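Local coordinates for protein beta-agarase B (Zobellia galactanivorans, PDB 4ATF) that cleaves the beta-1,4-linkages of agarose at random sites with retention of anomeric configuration, as a family GH16 glycoside hydrolase, at residues 122-127 with 290-295; 137-142 with 201-206; 146-151 with 193-198; 231-236 with 246-251. The protein carries 1 engineered substitution. All blocks are in the same frame, centred on the assembly; numbering follows the deposited sequence. Where two conformers were deposited one is given.

The first three interactions form a connected chain of contacts through the catalytic domain, and interaction 2 carries it on to interaction 4. Interactions 1 and 2 meet where Phe-294 CZ lies 3.8 Å from Leu-142 CD2, just behind the sugar cleft: Asp-127, Glu-138 and Asp-140 all belong to the pocket holding the bound agaro-oligosaccharide. Interaction 3 adjoins interaction 1 through Ser-122 O and Ala-147 N, 3.0 Å apart, and touches interaction 2 through Trp-194 and Phe-201. The side chain of Ala-147 is about 12 Å from a bound galactose. Interaction 4 is joined to interaction 2 by the hydrogen bond from Trp-205 NE1 to Leu-251 O, 3.0 Å, while its centre lies about 34 Å from that of interaction 1.

Interaction 1 of 4, residues 122-127 with 290-295; sequences STLASD and ENNTFG. With GAL (beta-D-galactopyranose), chain E.
Ser-126 and Phe-294 bring strands 125-132 and 293-306 of the GH16 beta-sandwich to 6.5 Å, CA to CA, and in the segments leading into them Ser-122 and Asn-292 come to 5.8 Å. Ser-122 OG donates to Asn-292 OD1 at 2.9 Å, arriving somewhat tilted from the carbonyl plane. With OG anti to the backbone nitrogen (chi1 -179°), the same hydroxyl also accepts from Leu-124 N at 3.1 Å, closing an ST turn. The amide's other end, Asn-292 ND2, is held by Asn-288 O. Further along, Ser-126 CB sits over one face of the Phe-294 ring in a CH-pi contact, 3.8 Å from the centroid and shifted toward the rim, while Ser-126 OG bonds to Met-120 N. Asp-127 O approaches the ring edge near CE2, at 3.6 Å. Asp-127 turns its CB away from Phe-294; its carboxylate lies beside galactose. One hydroxyl thus acts as donor and acceptor, tying the turn to Asn-292, and an aromatic ring backs the strand that carries Asp-127 of the glycan pocket.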
loop_
_atom_site.group_PDB
_atom_site.type_symbol
_atom_site.label_atom_id
_atom_site.label_comp_id
_atom_site.label_asym_id
_atom_site.label_seq_id
_atom_site.Cartn_x
_atom_site.Cartn_y
_atom_site.Cartn_z
ATOM N N SER A 122 -8.088 12.510 -4.141
ATOM C CA SER A 122 -7.007 12.980 -4.989
ATOM C C SER A 122 -6.667 11.980 -6.118
ATOM O O SER A 122 -6.988 10.732 -6.030
ATOM C CB SER A 122 -5.762 13.095 -4.071
ATOM O OG SER A 122 -4.602 13.569 -4.788
ATOM N N THR A 123 -5.945 12.461 -7.156
ATOM C CA THR A 123 -5.514 11.535 -8.212
ATOM C C THR A 123 -4.265 10.834 -7.776
ATOM O O THR A 123 -3.877 9.830 -8.398
ATOM C CB THR A 123 -5.208 12.282 -9.585
ATOM O OG1 THR A 123 -4.386 13.433 -9.327
ATOM C CG2 THR A 123 -6.542 12.749 -10.232
ATOM N N LEU A 124 -3.682 11.282 -6.670
ATOM C CA LEU A 124 -2.501 10.573 -6.130
ATOM C C LEU A 124 -2.910 9.248 -5.522
ATOM O O LEU A 124 -4.061 9.119 -5.087
ATOM C CB LEU A 124 -1.885 11.388 -4.986
ATOM C CG LEU A 124 -1.230 12.714 -5.417
ATOM C CD1 LEU A 124 -0.708 13.352 -4.079
ATOM C CD2 LEU A 124 -0.153 12.567 -6.429
ATOM N N ALA A 125 -2.004 8.266 -5.511
ATOM C CA ALA A 125 -2.262 6.966 -4.846
ATOM C C ALA A 125 -2.227 7.065 -3.336
ATOM O O ALA A 125 -1.387 7.802 -2.805
ATOM C CB ALA A 125 -1.231 5.850 -5.332
ATOM N N SER A 126 -3.135 6.354 -2.661
ATOM C CA SER A 126 -3.140 6.136 -1.193
ATOM C C SER A 126 -2.726 4.695 -0.961
ATOM O O SER A 126 -3.415 3.800 -1.434
ATOM C CB SER A 126 -4.566 6.327 -0.667
ATOM O OG SER A 126 -5.028 7.649 -0.900
ATOM N N ASP A 127 -1.577 4.447 -0.319
ATOM C CA ASP A 127 -0.959 3.105 -0.311
ATOM C C ASP A 127 -0.668 2.590 1.098
ATOM O O ASP A 127 -0.092 3.333 1.929
ATOM C CB ASP A 127 0.402 3.180 -1.029
ATOM C CG ASP A 127 0.269 3.564 -2.491
ATOM O OD1 ASP A 127 -0.642 3.014 -3.136
ATOM O OD2 ASP A 127 1.075 4.431 -2.985
ATOM N N GLU A 290 -7.162 19.128 2.708
ATOM C CA GLU A 290 -7.915 17.961 3.171
ATOM C C GLU A 290 -8.041 16.882 2.048
ATOM O O GLU A 290 -7.955 15.674 2.321
ATOM C CB GLU A 290 -9.299 18.353 3.686
ATOM C CG GLU A 290 -9.947 17.161 4.413
ATOM C CD GLU A 290 -11.466 17.222 4.574
ATOM O OE1 GLU A 290 -12.109 18.269 4.317
ATOM O OE2 GLU A 290 -12.023 16.167 4.956
ATOM N N ASN A 291 -8.245 17.328 0.801
ATOM C CA ASN A 291 -8.416 16.388 -0.301
ATOM C C ASN A 291 -7.123 15.611 -0.564
ATOM O O ASN A 291 -7.166 14.499 -1.101
ATOM C CB ASN A 291 -8.826 17.091 -1.582
ATOM C CG ASN A 291 -10.289 17.517 -1.594
ATOM O OD1 ASN A 291 -11.117 17.017 -0.833
ATOM N ND2 ASN A 291 -10.615 18.472 -2.474
ATOM N N ASN A 292 -5.987 16.226 -0.219
ATOM C CA ASN A 292 -4.690 15.605 -0.407
ATOM C C ASN A 292 -4.010 15.154 0.889
ATOM O O ASN A 292 -2.799 15.066 0.950
ATOM C CB ASN A 292 -3.791 16.586 -1.170
ATOM C CG ASN A 292 -4.369 16.889 -2.536
ATOM O OD1 ASN A 292 -4.205 16.092 -3.444
ATOM N ND2 ASN A 292 -5.084 18.000 -2.668
ATOM N N THR A 293 -4.819 14.788 1.880
ATOM C CA THR A 293 -4.339 14.235 3.116
ATOM C C THR A 293 -4.875 12.785 3.270
ATOM O O THR A 293 -6.078 12.560 3.253
ATOM C CB THR A 293 -4.769 15.124 4.341
ATOM O OG1 THR A 293 -4.238 16.435 4.158
ATOM C CG2 THR A 293 -4.229 14.567 5.660
ATOM N N PHE A 294 -3.963 11.837 3.415
ATOM C CA PHE A 294 -4.268 10.415 3.568
ATOM C C PHE A 294 -4.223 10.151 5.080
ATOM O O PHE A 294 -3.246 10.554 5.748
ATOM C CB PHE A 294 -3.201 9.608 2.805
ATOM C CG PHE A 294 -3.378 8.105 2.896
ATOM C CD1 PHE A 294 -4.673 7.520 2.954
ATOM C CD2 PHE A 294 -2.262 7.283 2.954
ATOM C CE1 PHE A 294 -4.835 6.102 3.060
ATOM C CE2 PHE A 294 -2.389 5.881 3.013
ATOM C CZ PHE A 294 -3.682 5.275 3.067
ATOM N N GLY A 295 -5.291 9.563 5.632
ATOM C CA GLY A 295 -5.390 9.344 7.097
ATOM C C GLY A 295 -5.494 7.860 7.370
ATOM O O GLY A 295 -6.238 7.138 6.658
HETATM C C1 GAL E . 3.001 -1.144 -6.094
HETATM C C2 GAL E . 4.296 -0.837 -6.832
HETATM C C3 GAL E . 5.412 -0.193 -6.003
HETATM C C4 GAL E . 4.800 1.068 -5.362
HETATM C C5 GAL E . 3.479 0.683 -4.634
HETATM C C6 GAL E . 2.837 1.848 -3.859
HETATM O O2 GAL E . 4.761 -2.091 -7.239
HETATM O O3 GAL E . 6.438 0.122 -6.961
HETATM O O4 GAL E . 4.504 1.964 -6.401
HETATM O O5 GAL E . 2.505 0.017 -5.449
HETATM O O6 GAL E . 1.704 1.266 -3.211
#

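Interaction 2 of 4, residues 137-142 with 201-206; sequences QEIDIL and FGVYWR
Gly-202 O lies 2.9 Å from a water that also sits 3.1 Å from Ile-141 O; both carbonyls are within its donating reach, with further acceptors nearby, so both need not be bonded at once. Beyond this water the contact is hydrocarbon. The touching parts, 139-142 and 201-205, run about antiparallel (170°), as layers facing each other in the sandwich rather than as paired neighbours. At one end Leu-142, its CG swung anti to the backbone nitrogen (chi1 171°), sets CD1 over the centre of the Phe-201 ring, 3.7 Å from the centroid. Ile-141 CG1 crosses Val-203 CG1 at 3.7 Å in one of the two Val-203 conformers, and its CG2 rests on the backbone of Phe-201 and Gly-202. Ile-139 sends CG2 toward Val-203 CG2 and CD1 down onto the five-membered ring of Trp-205, 3.6 Å from its centroid. Ile-141 and Leu-142 both face Val-128, a classic beta bulge in the catalytic strand, as is characteristic of the GH16 EXDXXE motif. Ile-139, Ile-141 and Leu-142 pack against the opposing layer while Glu-138, the nucleophile by similarity, and Asp-140 touch galactose: an apolar underside, met by Phe-201 and Trp-205, backs the polar catalytic face.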
loop_
_atom_site.group_PDB
_atom_site.type_symbol
_atom_site.label_atom_id
_atom_site.label_comp_id
_atom_site.label_asym_id
_atom_site.label_seq_id
_atom_site.Cartn_x
_atom_site.Cartn_y
_atom_site.Cartn_z
ATOM N N GLN A 137 10.106 -8.641 -3.712
ATOM C CA GLN A 137 8.829 -9.214 -3.456
ATOM C C GLN A 137 7.964 -8.151 -2.703
ATOM O O GLN A 137 8.454 -7.449 -1.804
ATOM C CB GLN A 137 8.973 -10.511 -2.605
ATOM C CG GLN A 137 9.806 -11.592 -3.308
ATOM C CD GLN A 137 10.059 -12.822 -2.422
ATOM O OE1 GLN A 137 10.792 -13.768 -2.823
ATOM N NE2 GLN A 137 9.439 -12.850 -1.274
ATOM N N GLU A 138 6.697 -8.020 -3.106
ATOM C CA GLU A 138 5.817 -6.923 -2.678
ATOM C C GLU A 138 4.377 -7.437 -2.573
ATOM O O GLU A 138 3.962 -8.268 -3.404
ATOM C CB GLU A 138 5.848 -5.764 -3.727
ATOM C CG GLU A 138 5.026 -4.503 -3.282
ATOM C CD GLU A 138 3.490 -4.570 -3.667
ATOM O OE1 GLU A 138 3.101 -5.424 -4.501
ATOM O OE2 GLU A 138 2.639 -3.758 -3.147
ATOM N N ILE A 139 3.620 -6.966 -1.568
ATOM C CA ILE A 139 2.204 -7.317 -1.407
ATOM C C ILE A 139 1.468 -6.006 -1.142
ATOM O O ILE A 139 1.858 -5.264 -0.213
ATOM C CB ILE A 139 1.956 -8.295 -0.219
ATOM C CG1 ILE A 139 2.605 -9.669 -0.506
ATOM C CG2 ILE A 139 0.370 -8.445 0.004
ATOM C CD1 ILE A 139 2.863 -10.517 0.793
ATOM N N ASP A 140 0.491 -5.649 -1.992
ATOM C CA ASP A 140 -0.357 -4.473 -1.699
ATOM C C ASP A 140 -1.421 -4.750 -0.646
ATOM O O ASP A 140 -2.002 -5.836 -0.638
ATOM C CB ASP A 140 -1.190 -4.126 -2.888
ATOM C CG ASP A 140 -0.411 -3.744 -4.062
ATOM O OD1 ASP A 140 0.802 -3.417 -4.013
ATOM O OD2 ASP A 140 -1.107 -3.844 -5.092
ATOM N N ILE A 141 -1.687 -3.876 0.291
ATOM C CA ILE A 141 -2.846 -4.146 1.136
ATOM C C ILE A 141 -3.932 -3.150 0.670
ATOM O O ILE A 141 -5.139 -3.505 0.411
ATOM C CB ILE A 141 -2.467 -4.020 2.626
ATOM C CG1 ILE A 141 -1.435 -5.112 2.987
ATOM C CG2 ILE A 141 -3.722 -4.097 3.561
ATOM C CD1 ILE A 141 -0.691 -4.803 4.286
ATOM N N LEU A 142 -3.489 -1.923 0.425
ATOM C CA LEU A 142 -4.424 -0.883 -0.100
ATOM C C LEU A 142 -3.643 -0.147 -1.218
ATOM O O LEU A 142 -2.491 0.287 -1.003
ATOM C CB LEU A 142 -4.763 0.155 0.971
ATOM C CG LEU A 142 -5.551 1.430 0.545
ATOM C CD1 LEU A 142 -6.904 1.093 -0.118
ATOM C CD2 LEU A 142 -5.785 2.387 1.819
ATOM N N PHE A 201 -8.942 -2.449 5.331
ATOM C CA PHE A 201 -8.332 -3.197 4.256
ATOM C C PHE A 201 -7.281 -4.150 4.861
ATOM O O PHE A 201 -6.330 -3.682 5.497
ATOM C CB PHE A 201 -7.626 -2.195 3.301
ATOM C CG PHE A 201 -8.537 -1.130 2.777
ATOM C CD1 PHE A 201 -9.375 -1.388 1.700
ATOM C CD2 PHE A 201 -8.579 0.119 3.387
ATOM C CE1 PHE A 201 -10.255 -0.398 1.173
ATOM C CE2 PHE A 201 -9.425 1.163 2.925
ATOM C CZ PHE A 201 -10.273 0.931 1.765
ATOM N N GLY A 202 -7.415 -5.460 4.618
ATOM C CA GLY A 202 -6.525 -6.409 5.240
ATOM C C GLY A 202 -6.055 -7.449 4.236
ATOM O O GLY A 202 -6.669 -7.637 3.139
ATOM N N VAL A 203 -4.982 -8.146 4.607
ATOM C CA VAL A 203 -4.477 -9.255 3.815
ATOM C C VAL A 203 -4.024 -10.349 4.767
ATOM O O VAL A 203 -3.350 -10.074 5.769
ATOM C CB VAL A 203 -3.277 -8.850 2.943
ATOM C CG1 VAL A 203 -2.017 -8.674 3.804
ATOM C CG2 VAL A 203 -3.027 -9.906 1.849
ATOM N N TYR A 204 -4.429 -11.589 4.481
ATOM C CA TYR A 204 -3.829 -12.760 5.158
ATOM C C TYR A 204 -2.769 -13.282 4.200
ATOM O O TYR A 204 -3.111 -13.856 3.125
ATOM C CB TYR A 204 -4.861 -13.876 5.416
ATOM C CG TYR A 204 -4.307 -15.097 6.163
ATOM C CD1 TYR A 204 -3.083 -15.020 6.921
ATOM C CD2 TYR A 204 -5.008 -16.343 6.146
ATOM C CE1 TYR A 204 -2.601 -16.149 7.627
ATOM C CE2 TYR A 204 -4.530 -17.457 6.882
ATOM C CZ TYR A 204 -3.338 -17.329 7.592
ATOM O OH TYR A 204 -2.899 -18.431 8.252
ATOM N N TRP A 205 -1.494 -13.104 4.567
ATOM C CA TRP A 205 -0.392 -13.647 3.786
ATOM C C TRP A 205 -0.110 -14.973 4.521
ATOM O O TRP A 205 0.545 -14.987 5.583
ATOM C CB TRP A 205 0.782 -12.694 3.901
ATOM C CG TRP A 205 2.110 -13.162 3.332
ATOM C CD1 TRP A 205 2.366 -14.193 2.413
ATOM C CD2 TRP A 205 3.355 -12.535 3.614
ATOM N NE1 TRP A 205 3.771 -14.275 2.159
ATOM C CE2 TRP A 205 4.381 -13.253 2.878
ATOM C CE3 TRP A 205 3.720 -11.438 4.455
ATOM C CZ2 TRP A 205 5.746 -12.907 2.957
ATOM C CZ3 TRP A 205 5.130 -11.065 4.532
ATOM C CH2 TRP A 205 6.114 -11.838 3.788
ATOM N N ARG A 206 -0.634 -16.074 3.959
ATOM C CA ARG A 206 -0.660 -17.363 4.701
ATOM C C ARG A 206 0.669 -18.159 4.513
ATOM O O ARG A 206 1.213 -18.740 5.486
ATOM C CB ARG A 206 -1.863 -18.210 4.269
ATOM C CG ARG A 206 -2.051 -19.535 5.088
ATOM C CD ARG A 206 -3.171 -20.360 4.381
ATOM N NE ARG A 206 -2.686 -21.076 3.195
ATOM C CZ ARG A 206 -3.435 -21.803 2.363
ATOM N NH1 ARG A 206 -4.768 -21.914 2.576
ATOM N NH2 ARG A 206 -2.835 -22.439 1.328
HETATM O O HOH W 1 -7.315 -5.700 1.017
#

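Interaction 3 of 4, residues 146-151 with 193-198; sequences GADYSE and VWNKEF
Asn-195 reaches over to Gly-146 and Asp-148 from the short 3-10 turn 194-196. Its CB lies 3.7 Å from Gly-146 O; Gly-146 has no side chain here, where one would point at Asn-195 CB. With chi1 at 72°, CG stands between the backbone nitrogen and the carbonyl carbon and passes 3.6 Å from the same Gly-146 O. The amide tip ends between Gly-146 O and Asp-148 OD1, its plane 66° from that of the carboxylate. With an alanine here the amide would be gone, and a gap would probably open between Gly-146 O and Asp-148 OD1. Two waters also bridge the segments. One donates to Gly-146 O and accepts from Asn-195 N, both at 2.8 Å; the other donates to Asp-148 OD2 at 2.6 Å and takes a weak, long bond from Lys-196 NZ. Val-193 CG1 lies across from Asp-148 OD1 at 3.7 Å. This is water-mediated loop packing in the GH16 sandwich, joining the loop after strand 137-145 to the turn before strand 199-207.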
loop_
_atom_site.group_PDB
_atom_site.type_symbol
_atom_site.label_atom_id
_atom_site.label_comp_id
_atom_site.label_asym_id
_atom_site.label_seq_id
_atom_site.Cartn_x
_atom_site.Cartn_y
_atom_site.Cartn_z
ATOM N N GLY A 146 -8.331 7.814 -5.181
ATOM C CA GLY A 146 -9.702 8.110 -4.740
ATOM C C GLY A 146 -10.514 9.263 -5.337
ATOM O O GLY A 146 -11.709 9.367 -5.025
ATOM N N ALA A 147 -9.906 10.143 -6.146
ATOM C CA ALA A 147 -10.580 11.421 -6.523
ATOM C C ALA A 147 -11.961 11.225 -7.170
ATOM O O ALA A 147 -12.123 10.327 -8.040
ATOM C CB ALA A 147 -9.714 12.266 -7.493
ATOM N N ASP A 148 -12.923 12.080 -6.804
ATOM C CA ASP A 148 -14.197 12.112 -7.568
ATOM C C ASP A 148 -13.979 12.646 -9.004
ATOM O O ASP A 148 -14.679 12.227 -9.946
ATOM C CB ASP A 148 -15.183 13.052 -6.877
ATOM C CG ASP A 148 -15.632 12.497 -5.478
ATOM O OD1 ASP A 148 -15.696 11.227 -5.312
ATOM O OD2 ASP A 148 -15.951 13.326 -4.580
ATOM N N TYR A 149 -13.033 13.582 -9.152
ATOM C CA TYR A 149 -12.873 14.316 -10.410
ATOM C C TYR A 149 -11.407 14.608 -10.634
ATOM O O TYR A 149 -10.707 14.869 -9.659
ATOM C CB TYR A 149 -13.624 15.646 -10.312
ATOM C CG TYR A 149 -13.600 16.411 -11.631
ATOM C CD1 TYR A 149 -14.465 16.090 -12.684
ATOM C CD2 TYR A 149 -12.662 17.444 -11.841
ATOM C CE1 TYR A 149 -14.403 16.801 -13.917
ATOM C CE2 TYR A 149 -12.594 18.128 -13.056
ATOM C CZ TYR A 149 -13.448 17.820 -14.091
ATOM O OH TYR A 149 -13.308 18.561 -15.302
ATOM N N SER A 150 -10.942 14.610 -11.901
ATOM C CA SER A 150 -9.537 15.013 -12.236
ATOM C C SER A 150 -9.458 16.302 -13.135
ATOM O O SER A 150 -9.877 16.295 -14.292
ATOM C CB SER A 150 -8.792 13.856 -12.929
ATOM O OG SER A 150 -7.530 14.307 -13.506
ATOM N N GLU A 151 -8.965 17.421 -12.616
ATOM C CA GLU A 151 -8.802 18.615 -13.426
ATOM C C GLU A 151 -7.715 18.391 -14.485
ATOM O O GLU A 151 -7.832 18.961 -15.563
ATOM C CB GLU A 151 -8.371 19.843 -12.583
ATOM C CG GLU A 151 -9.409 20.391 -11.665
ATOM C CD GLU A 151 -9.046 21.754 -11.106
ATOM O OE1 GLU A 151 -7.917 22.265 -11.331
ATOM O OE2 GLU A 151 -9.946 22.324 -10.490
ATOM N N VAL A 193 -17.731 4.457 -2.838
ATOM C CA VAL A 193 -16.788 5.510 -3.232
ATOM C C VAL A 193 -15.877 5.590 -2.029
ATOM O O VAL A 193 -16.294 6.078 -0.977
ATOM C CB VAL A 193 -17.475 6.921 -3.492
ATOM C CG1 VAL A 193 -16.399 7.958 -3.791
ATOM C CG2 VAL A 193 -18.449 6.887 -4.721
ATOM N N TRP A 194 -14.648 5.111 -2.197
ATOM C CA TRP A 194 -13.712 4.824 -1.109
ATOM C C TRP A 194 -13.359 6.097 -0.316
ATOM O O TRP A 194 -13.166 6.001 0.915
ATOM C CB TRP A 194 -12.446 4.078 -1.625
ATOM C CG TRP A 194 -12.927 2.767 -2.229
ATOM C CD1 TRP A 194 -13.033 2.496 -3.544
ATOM C CD2 TRP A 194 -13.482 1.633 -1.527
ATOM N NE1 TRP A 194 -13.606 1.261 -3.731
ATOM C CE2 TRP A 194 -13.910 0.709 -2.516
ATOM C CE3 TRP A 194 -13.682 1.327 -0.168
ATOM C CZ2 TRP A 194 -14.504 -0.523 -2.208
ATOM C CZ3 TRP A 194 -14.269 0.099 0.160
ATOM C CH2 TRP A 194 -14.659 -0.832 -0.866
ATOM N N ASN A 195 -13.326 7.256 -1.010
ATOM C CA ASN A 195 -12.863 8.496 -0.350
ATOM C C ASN A 195 -13.867 9.053 0.736
ATOM O O ASN A 195 -13.527 9.977 1.508
ATOM C CB ASN A 195 -12.453 9.571 -1.365
ATOM C CG ASN A 195 -13.645 10.192 -2.089
ATOM O OD1 ASN A 195 -13.589 10.451 -3.311
ATOM N ND2 ASN A 195 -14.697 10.474 -1.359
ATOM N N LYS A 196 -15.065 8.462 0.839
ATOM C CA LYS A 196 -16.089 9.045 1.701
ATOM C C LYS A 196 -15.926 8.628 3.163
ATOM O O LYS A 196 -16.404 9.351 4.025
ATOM C CB LYS A 196 -17.500 8.692 1.210
ATOM C CG LYS A 196 -17.852 9.323 -0.156
ATOM C CD LYS A 196 -19.313 9.151 -0.480
ATOM C CE LYS A 196 -19.801 10.349 -1.333
ATOM N NZ LYS A 196 -19.563 10.121 -2.701
ATOM N N GLU A 197 -15.289 7.486 3.445
ATOM C CA GLU A 197 -15.294 6.927 4.833
ATOM C C GLU A 197 -14.030 6.158 5.121
ATOM O O GLU A 197 -13.336 5.787 4.196
ATOM C CB GLU A 197 -16.506 5.958 5.073
ATOM C CG GLU A 197 -17.855 6.506 4.779
ATOM C CD GLU A 197 -18.372 7.508 5.765
ATOM O OE1 GLU A 197 -17.758 7.789 6.826
ATOM O OE2 GLU A 197 -19.469 7.997 5.494
ATOM N N PHE A 198 -13.707 5.970 6.399
ATOM C CA PHE A 198 -12.740 4.940 6.754
ATOM C C PHE A 198 -13.257 3.560 6.440
ATOM O O PHE A 198 -14.429 3.238 6.732
ATOM C CB PHE A 198 -12.371 5.024 8.270
ATOM C CG PHE A 198 -11.460 6.217 8.578
ATOM C CD1 PHE A 198 -12.034 7.504 8.830
ATOM C CD2 PHE A 198 -10.053 6.083 8.562
ATOM C CE1 PHE A 198 -11.232 8.637 9.062
ATOM C CE2 PHE A 198 -9.258 7.196 8.837
ATOM C CZ PHE A 198 -9.829 8.469 9.055
HETATM O O HOH W 2 -12.696 7.140 -3.710
HETATM O O HOH W 3 -16.730 12.128 -2.396
#

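Interaction 4 of 4, residues 231-236 with 246-251; sequences PKHFTN and DTRTGL
Thr-247 N donates to Asn-236 OD1 at 3.0 Å, and Thr-249 N to Thr-235 O at the same length, each donor standing above the carbonyl plane. Between them Asn-236 and Arg-248 form a single beta bridge, which ties the type I turn 233-236 to a later part of the long loop between helix 226-229 and strand 255-262. Thr-235 OG1 takes Gly-250 N at 3.1 Å and a weaker bond from Thr-249 N, and the hydroxyl is also hydrogen-bonded to Asp-230 OD2. Arg-248 then grips Asp-246 side-on: NE meets OD1, and NH2 meets OD2 in a salt bridge of 3.0 Å. Asp-246 OD1 also accepts Arg-248 N, making an Asx turn. Held this way, and with NH1 bonded to Asp-230 O, the guanidinium lies flat on the His-233 imidazole, planes 12° apart and centres 3.7 Å apart. The arginine chain bends at chi3 (-78°), turning NE and the guanidinium over the ring; CD lies over the same face, 3.8 Å from the centroid. The histidine is steadied in turn by ND1 bonding to Ile-245 O. Replacing Arg-248 by a methionine would probably leave the Asp-246 carboxylate without its countercharge and the imidazole without its flat, charged cover. At the guanidinium's edge, near its plane, Pro-231 CA closes in on Arg-248 NH1 at 4.1 Å.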
loop_
_atom_site.group_PDB
_atom_site.type_symbol
_atom_site.label_atom_id
_atom_site.label_comp_id
_atom_site.label_asym_id
_atom_site.label_seq_id
_atom_site.Cartn_x
_atom_site.Cartn_y
_atom_site.Cartn_z
ATOM N N PRO A 231 4.073 -17.037 -12.337
ATOM C CA PRO A 231 4.126 -17.890 -13.555
ATOM C C PRO A 231 5.430 -17.692 -14.402
ATOM O O PRO A 231 5.810 -18.598 -15.149
ATOM C CB PRO A 231 2.885 -17.426 -14.341
ATOM C CG PRO A 231 2.701 -15.924 -13.893
ATOM C CD PRO A 231 3.015 -16.000 -12.416
ATOM N N LYS A 232 6.109 -16.544 -14.264
ATOM C CA LYS A 232 7.314 -16.290 -15.069
ATOM C C LYS A 232 8.600 -16.733 -14.353
ATOM O O LYS A 232 9.695 -16.439 -14.832
ATOM C CB LYS A 232 7.415 -14.788 -15.409
ATOM C CG LYS A 232 6.280 -14.262 -16.205
ATOM C CD LYS A 232 6.539 -12.760 -16.644
ATOM C CE LYS A 232 5.465 -12.201 -17.451
ATOM N NZ LYS A 232 5.818 -10.850 -18.064
ATOM N N HIS A 233 8.464 -17.360 -13.181
ATOM C CA HIS A 233 9.606 -17.882 -12.385
ATOM C C HIS A 233 10.592 -16.720 -12.047
ATOM O O HIS A 233 11.826 -16.912 -12.021
ATOM C CB HIS A 233 10.370 -19.042 -13.076
ATOM C CG HIS A 233 9.560 -20.290 -13.319
ATOM N ND1 HIS A 233 10.088 -21.550 -13.147
ATOM C CD2 HIS A 233 8.277 -20.473 -13.732
ATOM C CE1 HIS A 233 9.184 -22.459 -13.474
ATOM N NE2 HIS A 233 8.070 -21.831 -13.824
ATOM N N PHE A 234 10.062 -15.534 -11.742
ATOM C CA PHE A 234 10.984 -14.425 -11.317
ATOM C C PHE A 234 11.556 -14.738 -9.940
ATOM O O PHE A 234 12.563 -14.155 -9.532
ATOM C CB PHE A 234 10.271 -13.085 -11.201
ATOM C CG PHE A 234 10.030 -12.412 -12.509
ATOM C CD1 PHE A 234 10.365 -13.052 -13.761
ATOM C CD2 PHE A 234 9.499 -11.118 -12.529
ATOM C CE1 PHE A 234 10.126 -12.369 -15.006
ATOM C CE2 PHE A 234 9.285 -10.422 -13.806
ATOM C CZ PHE A 234 9.568 -11.046 -14.992
ATOM N N THR A 235 10.901 -15.650 -9.218
ATOM C CA THR A 235 11.422 -16.030 -7.907
ATOM C C THR A 235 12.347 -17.246 -7.884
ATOM O O THR A 235 12.655 -17.748 -6.791
ATOM C CB THR A 235 10.285 -16.173 -6.830
ATOM O OG1 THR A 235 9.498 -17.360 -7.050
ATOM C CG2 THR A 235 9.393 -14.868 -6.760
ATOM N N ASN A 236 12.781 -17.743 -9.054
ATOM C CA ASN A 236 13.747 -18.864 -9.071
ATOM C C ASN A 236 14.989 -18.414 -8.223
ATOM O O ASN A 236 15.465 -17.234 -8.385
ATOM C CB ASN A 236 14.294 -19.135 -10.494
ATOM C CG ASN A 236 13.464 -20.136 -11.283
ATOM O OD1 ASN A 236 12.602 -20.811 -10.734
ATOM N ND2 ASN A 236 13.787 -20.297 -12.562
ATOM N N ASP A 246 12.693 -24.995 -12.182
ATOM C CA ASP A 246 11.825 -24.519 -11.116
ATOM C C ASP A 246 12.524 -24.587 -9.766
ATOM O O ASP A 246 12.596 -25.657 -9.134
ATOM C CB ASP A 246 10.497 -25.305 -11.082
ATOM C CG ASP A 246 9.414 -24.632 -10.217
ATOM O OD1 ASP A 246 9.681 -23.611 -9.526
ATOM O OD2 ASP A 246 8.252 -25.123 -10.237
ATOM N N THR A 247 13.015 -23.443 -9.316
ATOM C CA THR A 247 13.523 -23.293 -7.936
ATOM C C THR A 247 12.787 -22.076 -7.354
ATOM O O THR A 247 13.374 -21.320 -6.539
ATOM C CB THR A 247 15.079 -23.057 -7.946
ATOM O OG1 THR A 247 15.357 -22.051 -8.935
ATOM C CG2 THR A 247 15.873 -24.392 -8.249
ATOM N N ARG A 248 11.516 -21.866 -7.773
ATOM C CA ARG A 248 10.761 -20.690 -7.309
ATOM C C ARG A 248 10.592 -20.653 -5.801
ATOM O O ARG A 248 10.262 -21.700 -5.175
ATOM C CB ARG A 248 9.359 -20.664 -7.934
ATOM C CG ARG A 248 9.381 -20.264 -9.419
ATOM C CD ARG A 248 7.976 -20.242 -9.983
ATOM N NE ARG A 248 7.548 -21.603 -10.251
ATOM C CZ ARG A 248 6.437 -21.927 -10.913
ATOM N NH1 ARG A 248 5.622 -20.969 -11.386
ATOM N NH2 ARG A 248 6.144 -23.223 -11.104
ATOM N N THR A 249 10.802 -19.491 -5.190
ATOM C CA THR A 249 10.601 -19.368 -3.736
ATOM C C THR A 249 9.135 -18.961 -3.361
ATOM O O THR A 249 8.649 -19.160 -2.227
ATOM C CB THR A 249 11.554 -18.293 -3.121
ATOM O OG1 THR A 249 11.197 -16.997 -3.656
ATOM C CG2 THR A 249 13.022 -18.623 -3.441
ATOM N N GLY A 250 8.455 -18.320 -4.289
ATOM C CA GLY A 250 7.157 -17.676 -3.962
ATOM C C GLY A 250 7.407 -16.409 -3.138
ATOM O O GLY A 250 8.568 -15.913 -3.070
ATOM N N LEU A 251 6.356 -15.941 -2.477
ATOM C CA LEU A 251 6.465 -14.747 -1.578
ATOM C C LEU A 251 6.968 -15.192 -0.188
ATOM O O LEU A 251 6.204 -15.346 0.759
ATOM C CB LEU A 251 5.110 -14.014 -1.517
ATOM C CG LEU A 251 4.627 -13.399 -2.881
ATOM C CD1 LEU A 251 3.158 -12.967 -2.791
ATOM C CD2 LEU A 251 5.496 -12.207 -3.238
#